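Local coordinates for 2-pyrone-4,6-dicarboxylic acid hydrolase, putative (Pseudomonas putida, PDB 2FFI), which probably hydrolyses the lactone ring of 2-pyrone-4,6-dicarboxylate, at residues 140-145 with 161-166. Numbering follows the deposited sequence.
Sequences VELHRQ and LDIVID
Strands 139-142 and 163-165 are parallel neighbours in the TIM barrel, joined by helix 149-156 in a beta-alpha-beta unit. Val140 N donates to Asp162 O at 3.0 Å, and Val140 O accepts from Val164 N. Leu142 N then binds Val164 O at 2.7 Å, and Leu142 O takes Asp166 N with a more bent N-H...O angle of 144°. Val140, Leu142, Ile163 and Ile165 face the helix. Val140 CG1, placed between its backbone N and carbonyl carbon (chi1 43°), reaches Leu161 CD1 at 3.7 Å, the two side chains crossing at about a right angle. Leu142 CD2 rests on Ile163 CG2 at 3.6 Å. Glu141 and Val164 point to the barrel interior, where Glu141 CG packs on Val164 CG1 at 3.8 Å. The extended end of Glu141 brings its carboxylate to that of Asp166, the planes 60° apart. Lys197 forms a salt bridge with Glu141, and Arg110 one with Asp166. His143, beside Asp166 and close to a phosphate ion probably from the crystallisation liquor, stacks edge-to-face with His167. Each buried acid is thus tied to a basic residue, in a polar cluster consistent with the active-site end of a TIM barrel, at the C-terminal strand ends.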
ATOM      1  N   VAL A 140       0.211  -9.184   4.197  1.00 11.04           N
ATOM      2  CA  VAL A 140      -0.871  -8.446   4.844  1.00 12.34           C
ATOM      3  C   VAL A 140      -0.512  -6.970   4.958  1.00 13.07           C
ATOM      4  O   VAL A 140       0.494  -6.605   5.578  1.00 11.03           O
ATOM      5  CB  VAL A 140      -1.182  -9.008   6.257  1.00 13.46           C
ATOM      6  CG1 VAL A 140       0.102  -9.296   7.002  1.00 14.12           C
ATOM      7  CG2 VAL A 140      -2.028  -8.005   7.050  1.00 13.24           C
ATOM      8  N   GLU A 141      -1.346  -6.128   4.347  1.00 13.74           N
ATOM      9  CA  GLU A 141      -1.133  -4.681   4.354  1.00 15.75           C
ATOM     10  C   GLU A 141      -1.817  -4.000   5.523  1.00 14.63           C
ATOM     11  O   GLU A 141      -2.996  -4.231   5.784  1.00 14.86           O
ATOM     12  CB  GLU A 141      -1.647  -4.063   3.057  1.00 16.52           C
ATOM     13  CG  GLU A 141      -0.750  -2.981   2.505  1.00 18.63           C
ATOM     14  CD  GLU A 141      -1.419  -2.203   1.400  1.00 20.62           C
ATOM     15  OE1 GLU A 141      -2.192  -2.815   0.633  1.00 23.31           O
ATOM     16  OE2 GLU A 141      -1.167  -0.986   1.279  1.00 20.66           O
ATOM     17  N   LEU A 142      -1.071  -3.151   6.213  1.00 14.59           N
ATOM     18  CA  LEU A 142      -1.604  -2.424   7.353  1.00 15.14           C
ATOM     19  C   LEU A 142      -1.739  -0.935   7.052  1.00 17.04           C
ATOM     20  O   LEU A 142      -0.977  -0.372   6.269  1.00 18.41           O
ATOM     21  CB  LEU A 142      -0.705  -2.621   8.575  1.00 12.84           C
ATOM     22  CG  LEU A 142      -1.070  -3.714   9.583  1.00 11.71           C
ATOM     23  CD1 LEU A 142      -2.043  -4.703   8.990  1.00 11.06           C
ATOM     24  CD2 LEU A 142       0.202  -4.393  10.048  1.00  9.84           C
ATOM     25  N   HIS A 143      -2.730  -0.311   7.672  1.00 17.79           N
ATOM     26  CA  HIS A 143      -2.972   1.100   7.498  1.00 16.90           C
ATOM     27  C   HIS A 143      -3.630   1.644   8.765  1.00 18.24           C
ATOM     28  O   HIS A 143      -4.834   1.497   8.950  1.00 17.18           O
ATOM     29  CB  HIS A 143      -3.876   1.309   6.293  1.00 15.29           C
ATOM     30  CG  HIS A 143      -4.173   2.747   6.013  1.00 13.72           C
ATOM     31  ND1 HIS A 143      -3.324   3.769   6.379  1.00 14.34           N
ATOM     32  CD2 HIS A 143      -5.222   3.336   5.390  1.00 12.87           C
ATOM     33  CE1 HIS A 143      -3.835   4.928   5.995  1.00 14.30           C
ATOM     34  NE2 HIS A 143      -4.987   4.689   5.393  1.00 13.82           N
ATOM     35  N   ARG A 144      -2.836   2.249   9.645  1.00 19.25           N
ATOM     36  CA  ARG A 144      -3.372   2.802  10.884  1.00 22.39           C
ATOM     37  C   ARG A 144      -2.344   3.700  11.567  1.00 22.52           C
ATOM     38  O   ARG A 144      -1.177   3.689  11.182  1.00 23.06           O
ATOM     39  CB  ARG A 144      -3.797   1.671  11.822  1.00 24.37           C
ATOM     40  CG  ARG A 144      -4.925   2.064  12.767  1.00 27.00           C
ATOM     41  CD  ARG A 144      -5.378   0.890  13.613  1.00 30.47           C
ATOM     42  NE  ARG A 144      -6.755   1.051  14.092  1.00 32.32           N
ATOM     43  CZ  ARG A 144      -7.143   1.969  14.969  1.00 32.90           C
ATOM     44  NH1 ARG A 144      -6.265   2.825  15.480  1.00 31.97           N
ATOM     45  NH2 ARG A 144      -8.415   2.025  15.332  1.00 34.07           N
ATOM     46  N   GLN A 145      -2.757   4.474  12.574  1.00 22.47           N
ATOM     47  CA  GLN A 145      -1.812   5.374  13.250  1.00 24.10           C
ATOM     48  C   GLN A 145      -0.567   4.613  13.646  1.00 23.28           C
ATOM     49  O   GLN A 145      -0.673   3.481  14.103  1.00 23.86           O
ATOM     50  CB  GLN A 145      -2.389   5.981  14.533  1.00 26.31           C
ATOM     51  CG  GLN A 145      -3.761   6.589  14.444  1.00 27.20           C
ATOM     52  CD  GLN A 145      -4.827   5.581  14.735  1.00 26.00           C
ATOM     53  OE1 GLN A 145      -5.296   4.879  13.846  1.00 27.76           O
ATOM     54  NE2 GLN A 145      -5.200   5.481  15.997  1.00 26.24           N
ATOM     55  N   LEU A 161       4.342 -14.264   8.177  1.00 23.90           N
ATOM     56  CA  LEU A 161       4.044 -13.763   6.861  1.00 23.33           C
ATOM     57  C   LEU A 161       4.543 -12.337   6.683  1.00 23.17           C
ATOM     58  O   LEU A 161       4.886 -11.652   7.655  1.00 23.86           O
ATOM     59  CB  LEU A 161       2.537 -13.876   6.580  1.00 23.48           C
ATOM     60  CG  LEU A 161       1.528 -13.661   7.706  1.00 21.48           C
ATOM     61  CD1 LEU A 161       1.775 -12.313   8.354  1.00 22.42           C
ATOM     62  CD2 LEU A 161       0.119 -13.760   7.167  1.00 18.04           C
ATOM     63  N   ASP A 162       4.611 -11.911   5.429  1.00 21.15           N
ATOM     64  CA  ASP A 162       5.064 -10.578   5.094  1.00 19.12           C
ATOM     65  C   ASP A 162       4.061  -9.545   5.581  1.00 18.77           C
ATOM     66  O   ASP A 162       2.845  -9.712   5.444  1.00 18.64           O
ATOM     67  CB  ASP A 162       5.251 -10.454   3.581  1.00 18.31           C
ATOM     68  CG  ASP A 162       6.378 -11.332   3.052  1.00 18.67           C
ATOM     69  OD1 ASP A 162       6.286 -11.762   1.874  1.00 19.67           O
ATOM     70  OD2 ASP A 162       7.350 -11.578   3.801  1.00 16.30           O
ATOM     71  N   ILE A 163       4.585  -8.475   6.164  1.00 17.68           N
ATOM     72  CA  ILE A 163       3.754  -7.406   6.673  1.00 16.42           C
ATOM     73  C   ILE A 163       4.179  -6.094   6.007  1.00 15.89           C
ATOM     74  O   ILE A 163       5.330  -5.648   6.158  1.00 14.32           O
ATOM     75  CB  ILE A 163       3.908  -7.267   8.196  1.00 16.15           C
ATOM     76  CG1 ILE A 163       3.594  -8.604   8.871  1.00 14.94           C
ATOM     77  CG2 ILE A 163       3.007  -6.145   8.695  1.00 14.98           C
ATOM     78  CD1 ILE A 163       4.031  -8.685  10.334  1.00 14.60           C
ATOM     79  N   VAL A 164       3.236  -5.494   5.277  1.00 14.08           N
ATOM     80  CA  VAL A 164       3.436  -4.228   4.588  1.00 13.20           C
ATOM     81  C   VAL A 164       2.731  -3.085   5.316  1.00 13.33           C
ATOM     82  O   VAL A 164       1.507  -3.107   5.450  1.00 12.53           O
ATOM     83  CB  VAL A 164       2.873  -4.281   3.157  1.00 11.91           C
ATOM     84  CG1 VAL A 164       3.077  -2.934   2.479  1.00 11.16           C
ATOM     85  CG2 VAL A 164       3.551  -5.379   2.361  1.00 10.16           C
ATOM     86  N   ILE A 165       3.507  -2.088   5.754  1.00 12.82           N
ATOM     87  CA  ILE A 165       2.986  -0.924   6.472  1.00 14.23           C
ATOM     88  C   ILE A 165       2.774   0.264   5.533  1.00 14.72           C
ATOM     89  O   ILE A 165       3.693   0.663   4.825  1.00 15.15           O
ATOM     90  CB  ILE A 165       3.954  -0.520   7.610  1.00 13.55           C
ATOM     91  CG1 ILE A 165       4.089  -1.670   8.593  1.00 14.40           C
ATOM     92  CG2 ILE A 165       3.415   0.660   8.395  1.00 12.29           C
ATOM     93  CD1 ILE A 165       5.123  -1.427   9.631  1.00 17.57           C
ATOM     94  N   ASP A 166       1.562   0.828   5.542  1.00 15.33           N
ATOM     95  CA  ASP A 166       1.205   1.951   4.668  1.00 15.71           C
ATOM     96  C   ASP A 166       1.615   3.341   5.133  1.00 16.68           C
ATOM     97  O   ASP A 166       1.554   3.659   6.318  1.00 18.71           O
ATOM     98  CB  ASP A 166      -0.305   1.984   4.431  1.00 15.81           C
ATOM     99  CG  ASP A 166      -0.802   0.813   3.608  1.00 17.94           C
ATOM    100  OD1 ASP A 166      -2.031   0.756   3.376  1.00 19.39           O
ATOM    101  OD2 ASP A 166       0.015  -0.046   3.194  1.00 15.02           O
TER